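Local coordinates for 2-oxoglutarate (2OG) and Fe(II)-dependent oxygenase superfamily protein (Arabidopsis thaliana, PDB 6KWA) that probably catalyses the irreversible oxidation of the auxin indole-3-acetic acid to inactive 2-oxoindole-3-acetic acid, as a 2-oxoglutarate-dependent dioxygenase, at residues 187-192 and 196-201; 22-27 and 132-137; 213-216 and 222-225. All coordinates share one frame; numbering follows the deposited sequence.

Contact 1: 187-192 and 196-201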
ATOM      1  N   LEU A 187      -5.265  11.183  -5.258  1.00 71.75           N
ATOM      2  CA  LEU A 187      -4.071  10.430  -5.603  1.00 63.69           C
ATOM      3  C   LEU A 187      -3.878  10.499  -7.112  1.00 61.21           C
ATOM      4  O   LEU A 187      -4.847  10.408  -7.867  1.00 56.00           O
ATOM      5  CB  LEU A 187      -4.191   8.993  -5.112  1.00 60.66           C
ATOM      6  CG  LEU A 187      -3.115   8.001  -5.525  1.00 58.08           C
ATOM      7  CD1 LEU A 187      -1.799   8.345  -4.860  1.00 57.67           C
ATOM      8  CD2 LEU A 187      -3.572   6.633  -5.081  1.00 56.25           C
ATOM      9  N   GLU A 188      -2.632  10.654  -7.549  1.00 60.50           N
ATOM     10  CA  GLU A 188      -2.325  10.703  -8.977  1.00 63.75           C
ATOM     11  C   GLU A 188      -1.014  10.042  -9.275  1.00 53.65           C
ATOM     12  O   GLU A 188      -0.127  10.028  -8.436  1.00 58.71           O
ATOM     13  CB  GLU A 188      -2.225  12.153  -9.459  1.00 61.38           C
ATOM     14  CG  GLU A 188      -3.423  12.712 -10.148  1.00 67.09           C
ATOM     15  CD  GLU A 188      -3.138  14.100 -10.695  1.00 71.57           C
ATOM     16  OE1 GLU A 188      -2.083  14.681 -10.320  1.00 68.91           O
ATOM     17  OE2 GLU A 188      -3.962  14.598 -11.500  1.00 67.46           O
ATOM     18  N   ALA A 189      -0.870   9.567 -10.504  1.00 54.73           N
ATOM     19  CA  ALA A 189       0.286   8.763 -10.875  1.00 57.98           C
ATOM     20  C   ALA A 189       0.809   9.155 -12.235  1.00 62.50           C
ATOM     21  O   ALA A 189       0.038   9.527 -13.124  1.00 60.86           O
ATOM     22  CB  ALA A 189      -0.055   7.290 -10.871  1.00 50.07           C
ATOM     23  N   MET A 190       2.116   9.031 -12.405  1.00 56.81           N
ATOM     24  CA  MET A 190       2.731   9.365 -13.670  1.00 59.52           C
ATOM     25  C   MET A 190       2.688   8.197 -14.640  1.00 60.79           C
ATOM     26  O   MET A 190       3.041   7.076 -14.281  1.00 58.99           O
ATOM     27  CB  MET A 190       4.181   9.796 -13.466  1.00 61.19           C
ATOM     28  CG  MET A 190       4.819  10.341 -14.733  1.00 69.38           C
ATOM     29  SD  MET A 190       6.517  10.875 -14.462  1.00 71.79           S
ATOM     30  CE  MET A 190       6.203  12.293 -13.421  1.00 70.48           C
ATOM     31  N   ASP A 191       2.198   8.469 -15.843  1.00 56.83           N
ATOM     32  CA  ASP A 191       2.387   7.614 -17.011  1.00 61.27           C
ATOM     33  C   ASP A 191       3.828   7.776 -17.487  1.00 67.07           C
ATOM     34  O   ASP A 191       4.227   8.864 -17.897  1.00 63.86           O
ATOM     35  CB  ASP A 191       1.396   7.997 -18.117  1.00 59.78           C
ATOM     36  CG  ASP A 191       1.482   7.098 -19.360  1.00 64.03           C
ATOM     37  OD1 ASP A 191       2.505   6.413 -19.593  1.00 60.35           O
ATOM     38  OD2 ASP A 191       0.491   7.079 -20.121  1.00 65.15           O
ATOM     39  N   ASN A 192       4.620   6.714 -17.413  1.00 65.39           N
ATOM     40  CA  ASN A 192       6.021   6.793 -17.834  1.00 68.57           C
ATOM     41  C   ASN A 192       6.252   6.965 -19.356  1.00 72.03           C
ATOM     42  O   ASN A 192       7.385   7.194 -19.778  1.00 74.72           O
ATOM     43  CB  ASN A 192       6.782   5.559 -17.350  1.00 67.79           C
ATOM     44  CG  ASN A 192       7.169   5.651 -15.896  1.00 65.70           C
ATOM     45  OD1 ASN A 192       7.221   6.741 -15.318  1.00 69.41           O
ATOM     46  ND2 ASN A 192       7.454   4.508 -15.290  1.00 65.85           N
ATOM     47  N   THR A 196       2.630  12.420 -18.597  1.00 62.97           N
ATOM     48  CA  THR A 196       1.336  12.945 -18.153  1.00 65.29           C
ATOM     49  C   THR A 196       0.831  12.185 -16.920  1.00 70.64           C
ATOM     50  O   THR A 196       1.199  11.023 -16.684  1.00 67.29           O
ATOM     51  CB  THR A 196       0.243  12.888 -19.255  1.00 65.71           C
ATOM     52  OG1 THR A 196      -0.893  13.651 -18.828  1.00 76.08           O
ATOM     53  CG2 THR A 196      -0.232  11.474 -19.510  1.00 68.56           C
ATOM     54  N   PHE A 197      -0.012  12.858 -16.143  1.00 67.72           N
ATOM     55  CA  PHE A 197      -0.589  12.304 -14.923  1.00 70.83           C
ATOM     56  C   PHE A 197      -2.017  11.857 -15.113  1.00 68.31           C
ATOM     57  O   PHE A 197      -2.780  12.496 -15.835  1.00 69.51           O
ATOM     58  CB  PHE A 197      -0.551  13.328 -13.796  1.00 68.10           C
ATOM     59  CG  PHE A 197       0.785  13.470 -13.177  1.00 70.33           C
ATOM     60  CD1 PHE A 197       1.126  12.709 -12.075  1.00 69.85           C
ATOM     61  CD2 PHE A 197       1.717  14.338 -13.710  1.00 69.67           C
ATOM     62  CE1 PHE A 197       2.370  12.828 -11.499  1.00 71.89           C
ATOM     63  CE2 PHE A 197       2.966  14.466 -13.140  1.00 72.79           C
ATOM     64  CZ  PHE A 197       3.295  13.713 -12.033  1.00 72.71           C
ATOM     65  N   PHE A 198      -2.372  10.752 -14.462  1.00 63.75           N
ATOM     66  CA  PHE A 198      -3.752  10.301 -14.434  1.00 53.34           C
ATOM     67  C   PHE A 198      -4.146  10.138 -12.961  1.00 59.43           C
ATOM     68  O   PHE A 198      -3.271   9.949 -12.104  1.00 60.84           O
ATOM     69  CB  PHE A 198      -3.926   9.010 -15.237  1.00 58.44           C
ATOM     70  CG  PHE A 198      -3.093   7.866 -14.743  1.00 59.67           C
ATOM     71  CD1 PHE A 198      -3.618   6.957 -13.836  1.00 56.85           C
ATOM     72  CD2 PHE A 198      -1.793   7.691 -15.194  1.00 58.91           C
ATOM     73  CE1 PHE A 198      -2.850   5.885 -13.383  1.00 59.34           C
ATOM     74  CE2 PHE A 198      -1.022   6.636 -14.755  1.00 57.22           C
ATOM     75  CZ  PHE A 198      -1.546   5.729 -13.838  1.00 54.88           C
ATOM     76  N   PRO A 199      -5.443  10.314 -12.643  1.00 51.93           N
ATOM     77  CA  PRO A 199      -5.935  10.240 -11.261  1.00 56.91           C
ATOM     78  C   PRO A 199      -6.254   8.818 -10.810  1.00 51.36           C
ATOM     79  O   PRO A 199      -6.611   7.987 -11.633  1.00 51.80           O
ATOM     80  CB  PRO A 199      -7.218  11.075 -11.309  1.00 56.46           C
ATOM     81  CG  PRO A 199      -7.746  10.820 -12.688  1.00 56.01           C
ATOM     82  CD  PRO A 199      -6.530  10.636 -13.587  1.00 52.57           C
ATOM     83  N   ILE A 200      -6.114   8.546  -9.518  1.00 54.25           N
ATOM     84  CA  ILE A 200      -6.599   7.300  -8.954  1.00 50.33           C
ATOM     85  C   ILE A 200      -7.697   7.677  -7.946  1.00 54.66           C
ATOM     86  O   ILE A 200      -7.443   7.863  -6.756  1.00 52.52           O
ATOM     87  CB  ILE A 200      -5.458   6.502  -8.303  1.00 54.19           C
ATOM     88  CG1 ILE A 200      -4.335   6.273  -9.328  1.00 52.41           C
ATOM     89  CG2 ILE A 200      -5.971   5.168  -7.723  1.00 47.88           C
ATOM     90  CD1 ILE A 200      -3.130   5.568  -8.771  1.00 43.45           C
ATOM     91  N   ASP A 201      -8.918   7.809  -8.453  1.00 54.10           N
ATOM     92  CA  ASP A 201     -10.059   8.230  -7.652  1.00 56.32           C
ATOM     93  C   ASP A 201     -10.461   7.118  -6.697  1.00 54.64           C
ATOM     94  O   ASP A 201     -10.365   5.943  -7.042  1.00 54.12           O
ATOM     95  CB  ASP A 201     -11.233   8.609  -8.558  1.00 58.64           C
ATOM     96  CG  ASP A 201     -10.928   9.824  -9.436  1.00 60.93           C
ATOM     97  OD1 ASP A 201     -10.142  10.701  -9.019  1.00 62.28           O
ATOM     98  OD2 ASP A 201     -11.443   9.870 -10.568  1.00 66.26           O
TER
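Phe197 and Met190 face each other as a non-hydrogen-bonded pair in the antiparallel hairpin that edges the four-stranded sheet of this double-stranded beta-helix. The Phe197 ring reaches across strand 187-190, with the CA of Met190 over one face. Met190 starts with CG anti to its backbone N (chi1 -172°), and the bend at chi3 brings CE to 3.5 Å from Phe197 CZ. Leu168 touches both side chains, and Arg229 adds a cation-pi contact to the ring.

Ala189 works on the other face of the sheet. Its backbone joins Phe198 through both bonds of a hydrogen-bonded pair, Ala189 N to Phe198 O at 2.9 Å and Phe198 N to Ala189 O at 3.0 Å. Phe198 has its CG between the backbone N and the carbonyl carbon (chi1 60°), which folds the ring back over the partner strand. On this same face the Leu187 and Ile200 side chains run alongside each other, with Leu187 CD2 3.7 Å from Ile200 CB. Leu187 also touches His228, a ligand of the magnesium ion, and thus links the hairpin to the metal site. The Ala189 methyl makes a CH-pi contact, CB sitting 4.1 Å from the Phe198 ring centroid.

Contact 2: 22-27 and 132-137; sequences ASERWG and ESYGLV
Glu24 OE2 is gripped by two groups: the hydroxyl of Tyr134, which donates a short hydrogen bond of 2.5 Å from OH to this oxygen, and NE of Arg20, which forms a salt bridge with it one helical turn earlier. The hydroxyl meets the anti lone pair of Glu24 OE2, the one directed away from the other carboxylate oxygen. The two side chains come from opposite directions, and the carboxylate arrives at the edge of the phenol, near the ring plane, where OE2 of Glu24 is also 3.2 Å from CE1 of Tyr134. Carboxylate and ring are turned 39° from each other. Glu24 spans the distance because its chain is extended beyond CG (chi2 174°), carrying the acid out from the helix to the hydroxyl. The positive charge of Arg20 probably steadies the carboxylate as an anion.

The contact illustrates how the ends of two helices, 12-25 and 106-133, can be tied at the protein surface by a small polar network. Both helices finish with a glycine of positive phi. Gly135 closes the longer one in a Schellman motif, its N bonding to Glu132 O at 3.0 Å, and the adjoining Tyr134 projects from this turn. In the other helix Ala22 O accepts from two donors, Trp26 N at 2.8 Å and Gly27 N at 3.1 Å, just before the chain enters strand 28-32. Arg20 serves both helices, since its NH1 also donates to the carbonyl oxygen of Ser133. Phe259 meets the Tyr134 ring in an edge-to-face arrangement, and Leu223 packs against the same tyrosine, flanking the phenol whose OH lies 3.4 Å from CG of Glu24.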
ATOM      1  N   ALA A  22      -1.387  -4.846 -16.310  1.00 40.58           N
ATOM      2  CA  ALA A  22      -1.560  -3.624 -15.534  1.00 43.03           C
ATOM      3  C   ALA A  22      -0.265  -3.244 -14.839  1.00 44.52           C
ATOM      4  O   ALA A  22       0.205  -2.097 -14.932  1.00 41.61           O
ATOM      5  CB  ALA A  22      -2.674  -3.810 -14.507  1.00 39.30           C
ATOM      6  N   SER A  23       0.340  -4.236 -14.197  1.00 32.92           N
ATOM      7  CA  SER A  23       1.531  -4.018 -13.390  1.00 37.75           C
ATOM      8  C   SER A  23       2.766  -3.656 -14.208  1.00 40.71           C
ATOM      9  O   SER A  23       3.644  -2.956 -13.735  1.00 39.08           O
ATOM     10  CB  SER A  23       1.820  -5.282 -12.595  1.00 36.91           C
ATOM     11  OG  SER A  23       0.771  -5.560 -11.683  1.00 39.97           O
ATOM     12  N   GLU A  24       2.806  -4.090 -15.455  1.00 39.19           N
ATOM     13  CA  GLU A  24       3.947  -3.797 -16.314  1.00 40.91           C
ATOM     14  C   GLU A  24       3.819  -2.452 -16.961  1.00 44.66           C
ATOM     15  O   GLU A  24       4.809  -1.705 -17.067  1.00 44.59           O
ATOM     16  CB  GLU A  24       4.082  -4.862 -17.397  1.00 38.54           C
ATOM     17  CG  GLU A  24       4.700  -6.154 -16.910  1.00 42.19           C
ATOM     18  CD  GLU A  24       4.698  -7.265 -17.955  1.00 46.42           C
ATOM     19  OE1 GLU A  24       4.206  -7.037 -19.071  1.00 46.04           O
ATOM     20  OE2 GLU A  24       5.216  -8.372 -17.654  1.00 44.58           O
ATOM     21  N   ARG A  25       2.594  -2.109 -17.353  1.00 41.92           N
ATOM     22  CA  ARG A  25       2.384  -0.892 -18.124  1.00 41.27           C
ATOM     23  C   ARG A  25       2.140   0.328 -17.242  1.00 48.60           C
ATOM     24  O   ARG A  25       2.649   1.401 -17.539  1.00 45.14           O
ATOM     25  CB  ARG A  25       1.214  -1.075 -19.090  1.00 46.49           C
ATOM     26  CG  ARG A  25       0.738   0.225 -19.738  1.00 50.76           C
ATOM     27  CD  ARG A  25       1.830   0.883 -20.571  1.00 50.31           C
ATOM     28  NE  ARG A  25       1.340   2.116 -21.183  1.00 60.69           N
ATOM     29  CZ  ARG A  25       1.609   3.341 -20.733  1.00 60.32           C
ATOM     30  NH1 ARG A  25       2.378   3.507 -19.661  1.00 55.79           N
ATOM     31  NH2 ARG A  25       1.118   4.401 -21.364  1.00 59.47           N
ATOM     32  N   TRP A  26       1.369   0.164 -16.161  1.00 42.63           N
ATOM     33  CA  TRP A  26       1.007   1.281 -15.284  1.00 39.52           C
ATOM     34  C   TRP A  26       1.587   1.203 -13.873  1.00 44.13           C
ATOM     35  O   TRP A  26       1.650   2.206 -13.172  1.00 41.49           O
ATOM     36  CB  TRP A  26      -0.505   1.362 -15.160  1.00 44.21           C
ATOM     37  CG  TRP A  26      -1.203   1.459 -16.464  1.00 50.40           C
ATOM     38  CD1 TRP A  26      -1.949   0.496 -17.075  1.00 48.32           C
ATOM     39  CD2 TRP A  26      -1.201   2.593 -17.342  1.00 51.98           C
ATOM     40  NE1 TRP A  26      -2.438   0.973 -18.279  1.00 53.80           N
ATOM     41  CE2 TRP A  26      -1.990   2.257 -18.461  1.00 55.52           C
ATOM     42  CE3 TRP A  26      -0.615   3.864 -17.283  1.00 58.05           C
ATOM     43  CZ2 TRP A  26      -2.211   3.150 -19.514  1.00 56.55           C
ATOM     44  CZ3 TRP A  26      -0.841   4.759 -18.335  1.00 56.18           C
ATOM     45  CH2 TRP A  26      -1.621   4.387 -19.435  1.00 56.96           C
ATOM     46  N   GLY A  27       1.939   0.001 -13.421  1.00 41.19           N
ATOM     47  CA  GLY A  27       2.484  -0.168 -12.089  1.00 42.37           C
ATOM     48  C   GLY A  27       1.455  -0.049 -10.980  1.00 39.84           C
ATOM     49  O   GLY A  27       1.793  -0.018  -9.798  1.00 35.25           O
ATOM     50  N   GLU A 132       2.424 -16.333 -10.856  1.00 43.16           N
ATOM     51  CA  GLU A 132       1.706 -17.216 -11.764  1.00 41.68           C
ATOM     52  C   GLU A 132       1.580 -16.640 -13.179  1.00 40.61           C
ATOM     53  O   GLU A 132       1.607 -17.373 -14.171  1.00 41.46           O
ATOM     54  CB  GLU A 132       0.320 -17.533 -11.193  1.00 39.47           C
ATOM     55  CG  GLU A 132       0.371 -18.402  -9.902  1.00 38.81           C
ATOM     56  CD  GLU A 132      -1.012 -18.649  -9.308  1.00 40.37           C
ATOM     57  OE1 GLU A 132      -2.011 -18.033  -9.771  1.00 44.20           O
ATOM     58  OE2 GLU A 132      -1.116 -19.484  -8.387  1.00 50.33           O
ATOM     59  N   SER A 133       1.436 -15.329 -13.292  1.00 35.82           N
ATOM     60  CA  SER A 133       1.264 -14.729 -14.601  1.00 31.95           C
ATOM     61  C   SER A 133       2.539 -14.819 -15.423  1.00 33.87           C
ATOM     62  O   SER A 133       2.522 -14.639 -16.638  1.00 38.71           O
ATOM     63  CB  SER A 133       0.844 -13.262 -14.455  1.00 37.24           C
ATOM     64  OG  SER A 133       1.950 -12.475 -14.057  1.00 37.07           O
ATOM     65  N   TYR A 134       3.655 -15.080 -14.769  1.00 37.31           N
ATOM     66  CA  TYR A 134       4.901 -15.277 -15.493  1.00 39.38           C
ATOM     67  C   TYR A 134       5.257 -16.759 -15.677  1.00 45.23           C
ATOM     68  O   TYR A 134       6.278 -17.078 -16.303  1.00 43.16           O
ATOM     69  CB  TYR A 134       6.056 -14.565 -14.760  1.00 41.45           C
ATOM     70  CG  TYR A 134       6.049 -13.054 -14.904  1.00 45.43           C
ATOM     71  CD1 TYR A 134       6.366 -12.459 -16.108  1.00 41.65           C
ATOM     72  CD2 TYR A 134       5.710 -12.230 -13.830  1.00 41.38           C
ATOM     73  CE1 TYR A 134       6.352 -11.061 -16.255  1.00 48.05           C
ATOM     74  CE2 TYR A 134       5.677 -10.838 -13.963  1.00 46.22           C
ATOM     75  CZ  TYR A 134       5.999 -10.255 -15.170  1.00 45.64           C
ATOM     76  OH  TYR A 134       5.987  -8.875 -15.319  1.00 42.75           O
ATOM     77  N   GLY A 135       4.434 -17.652 -15.127  1.00 42.73           N
ATOM     78  CA  GLY A 135       4.697 -19.092 -15.197  1.00 42.07           C
ATOM     79  C   GLY A 135       5.911 -19.547 -14.387  1.00 45.54           C
ATOM     80  O   GLY A 135       6.549 -20.549 -14.703  1.00 46.56           O
ATOM     81  N   LEU A 136       6.203 -18.814 -13.316  1.00 41.40           N
ATOM     82  CA  LEU A 136       7.337 -19.079 -12.454  1.00 42.93           C
ATOM     83  C   LEU A 136       7.124 -20.313 -11.598  1.00 46.66           C
ATOM     84  O   LEU A 136       5.977 -20.684 -11.311  1.00 41.10           O
ATOM     85  CB  LEU A 136       7.596 -17.885 -11.543  1.00 46.46           C
ATOM     86  CG  LEU A 136       8.548 -16.755 -11.925  1.00 51.14           C
ATOM     87  CD1 LEU A 136       8.666 -16.525 -13.408  1.00 45.59           C
ATOM     88  CD2 LEU A 136       8.191 -15.485 -11.140  1.00 44.90           C
ATOM     89  N   VAL A 137       8.237 -20.935 -11.216  1.00 45.01           N
ATOM     90  CA  VAL A 137       8.233 -22.078 -10.316  1.00 49.14           C
ATOM     91  C   VAL A 137       8.242 -21.599  -8.875  1.00 51.15           C
ATOM     92  O   VAL A 137       7.734 -22.276  -7.992  1.00 51.01           O
ATOM     93  CB  VAL A 137       9.425 -23.039 -10.576  1.00 48.20           C
ATOM     94  CG1 VAL A 137       9.331 -23.585 -11.998  1.00 47.76           C
ATOM     95  CG2 VAL A 137      10.746 -22.345 -10.363  1.00 47.29           C
TER

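Contact 3: 213-216 and 222-225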
ATOM      1  N   ASP A 213       9.576  -0.220  -5.747  1.00 50.01           N
ATOM      2  CA  ASP A 213      10.961  -0.460  -6.191  1.00 50.40           C
ATOM      3  C   ASP A 213      11.373  -1.932  -6.133  1.00 50.34           C
ATOM      4  O   ASP A 213      12.049  -2.424  -7.021  1.00 48.53           O
ATOM      5  CB  ASP A 213      11.930   0.380  -5.351  1.00 56.49           C
ATOM      6  CG  ASP A 213      11.786   1.903  -5.598  1.00 60.19           C
ATOM      7  OD1 ASP A 213      11.259   2.330  -6.667  1.00 53.74           O
ATOM      8  OD2 ASP A 213      12.201   2.673  -4.693  1.00 63.28           O
ATOM      9  N   MET A 214      10.929  -2.649  -5.111  1.00 52.63           N
ATOM     10  CA  MET A 214      11.312  -4.048  -4.950  1.00 49.59           C
ATOM     11  C   MET A 214      10.743  -4.924  -6.042  1.00 49.23           C
ATOM     12  O   MET A 214      11.316  -5.961  -6.362  1.00 51.44           O
ATOM     13  CB  MET A 214      10.853  -4.559  -3.602  1.00 50.49           C
ATOM     14  CG  MET A 214      11.698  -5.634  -2.997  1.00 63.88           C
ATOM     15  SD  MET A 214      13.392  -5.091  -2.663  1.00 82.73           S
ATOM     16  CE  MET A 214      13.153  -3.437  -2.015  1.00 53.60           C
ATOM     17  N   ALA A 215       9.619  -4.514  -6.619  1.00 42.79           N
ATOM     18  CA  ALA A 215       8.993  -5.328  -7.644  1.00 43.22           C
ATOM     19  C   ALA A 215       9.739  -5.190  -8.978  1.00 48.95           C
ATOM     20  O   ALA A 215       9.891  -6.161  -9.722  1.00 45.43           O
ATOM     21  CB  ALA A 215       7.512  -4.961  -7.795  1.00 40.43           C
ATOM     22  N   THR A 216      10.212  -3.985  -9.268  1.00 46.08           N
ATOM     23  CA  THR A 216      10.999  -3.741 -10.461  1.00 49.64           C
ATOM     24  C   THR A 216      12.316  -4.512 -10.385  1.00 48.51           C
ATOM     25  O   THR A 216      12.719  -5.152 -11.350  1.00 49.82           O
ATOM     26  CB  THR A 216      11.282  -2.227 -10.649  1.00 53.03           C
ATOM     27  OG1 THR A 216      10.045  -1.505 -10.605  1.00 48.57           O
ATOM     28  CG2 THR A 216      11.978  -1.956 -11.990  1.00 45.46           C
ATOM     29  N   ARG A 222      10.739  -5.448 -15.308  1.00 50.06           N
ATOM     30  CA  ARG A 222       9.465  -5.633 -16.002  1.00 48.98           C
ATOM     31  C   ARG A 222       8.295  -4.937 -15.293  1.00 48.39           C
ATOM     32  O   ARG A 222       7.461  -4.292 -15.931  1.00 42.93           O
ATOM     33  CB  ARG A 222       9.230  -7.113 -16.178  1.00 52.11           C
ATOM     34  CG  ARG A 222      10.340  -7.656 -17.028  1.00 52.88           C
ATOM     35  CD  ARG A 222      10.378  -9.126 -17.049  1.00 54.30           C
ATOM     36  NE  ARG A 222       9.593  -9.585 -18.155  1.00 53.76           N
ATOM     37  CZ  ARG A 222      10.083 -10.301 -19.147  1.00 54.47           C
ATOM     38  NH1 ARG A 222      11.365 -10.653 -19.121  1.00 53.23           N
ATOM     39  NH2 ARG A 222       9.274 -10.671 -20.137  1.00 48.65           N
ATOM     40  N   LEU A 223       8.176  -5.146 -13.990  1.00 47.71           N
ATOM     41  CA  LEU A 223       7.122  -4.492 -13.230  1.00 46.94           C
ATOM     42  C   LEU A 223       7.444  -2.995 -13.038  1.00 46.51           C
ATOM     43  O   LEU A 223       8.578  -2.632 -12.713  1.00 49.12           O
ATOM     44  CB  LEU A 223       6.936  -5.216 -11.894  1.00 44.69           C
ATOM     45  CG  LEU A 223       6.542  -6.689 -12.080  1.00 42.97           C
ATOM     46  CD1 LEU A 223       6.581  -7.465 -10.762  1.00 41.88           C
ATOM     47  CD2 LEU A 223       5.167  -6.803 -12.734  1.00 41.41           C
ATOM     48  N   CYS A 224       6.458  -2.132 -13.284  1.00 40.20           N
ATOM     49  CA  CYS A 224       6.587  -0.680 -13.112  1.00 40.46           C
ATOM     50  C   CYS A 224       6.492  -0.198 -11.656  1.00 48.45           C
ATOM     51  O   CYS A 224       5.450  -0.365 -11.001  1.00 46.52           O
ATOM     52  CB  CYS A 224       5.531   0.033 -13.937  1.00 41.17           C
ATOM     53  SG  CYS A 224       5.637   1.847 -13.764  1.00 47.09           S
ATOM     54  N   ASN A 225       7.563   0.355 -11.108  1.00 47.12           N
ATOM     55  CA  ASN A 225       7.433   0.942  -9.774  1.00 45.68           C
ATOM     56  C   ASN A 225       6.831   2.344  -9.916  1.00 53.27           C
ATOM     57  O   ASN A 225       7.541   3.336 -10.119  1.00 56.33           O
ATOM     58  CB  ASN A 225       8.784   0.969  -9.046  1.00 50.19           C
ATOM     59  CG  ASN A 225       9.879   1.662  -9.857  1.00 52.49           C
ATOM     60  OD1 ASN A 225       9.813   1.723 -11.084  1.00 46.91           O
ATOM     61  ND2 ASN A 225      10.876   2.211  -9.161  1.00 52.71           N
TER
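Asn225 and Asp213 make the polar link at the start of helix 213-218: Asn225 ND2 donates to Asp213 OD1 at 2.5 Å, with an angle of 162° at the hydrogen. That distance is shorter than normal for such a bond, so its exact length is doubtful. Asn225 CG sits between its backbone N and carbonyl carbon (chi1 54°), which directs the amide to Asp213. The acceptor lies almost exactly in the amide plane and is met nearly along its C-O bond. Asp213 OD1 has a second partner in the hydroxyl of Thr170, and the two bonds together probably restrain the rotation of the acid. Replacing Asn225 by a leucine would probably leave Asp213 OD1 to Thr170, without its amide donor, and the carboxylate freer to turn about CB-CG.

A second polar bond runs from side chain to backbone. Thr216 OG1 donates to Leu223 O at 2.8 Å, tilted 34° from the carbonyl plane. Thr216 OG1 is also 3.2 Å from Asn225 CB, tucked into the bend of the returning chain.

Apolar packing is supplied by Leu223, which lies against Ala215: Leu223 CD1 is 4.0 Å from Ala215 CB and 3.7 Å from Ala215 O. That carbonyl oxygen bonds to the hydroxyl of Ser219, which in turn is hydrogen-bonded to the backbone N of Leu223.

The arrangement is thus a short helix with the following loop folded back along it, which in the chain comes between strands 207-211 and 228-231. At its start Asp213 pairs through its backbone with the metal ligand Asp171, just past the end of strand 164-169.

In the fold
Along the chain the contacts come in series: contact 2 closes first, then contact 1, then contact 3. Contacts 2 and 3 are near neighbours, their centres about 10 Å apart, while contact 1 lies about 20 Å from contact 2 and 17 Å from contact 3. The end of helix 12-25 is the common hub. Arg25 makes a salt bridge to Asp191 of the hairpin, and Ser23 O probably accepts a hydrogen bond from Cys224 N in the loop of contact 3. Contacts 1 and 3 both belong to the oxygenase domain that carries the metal ligands, so the N-terminal helix is fastened to two separate parts of the catalytic core.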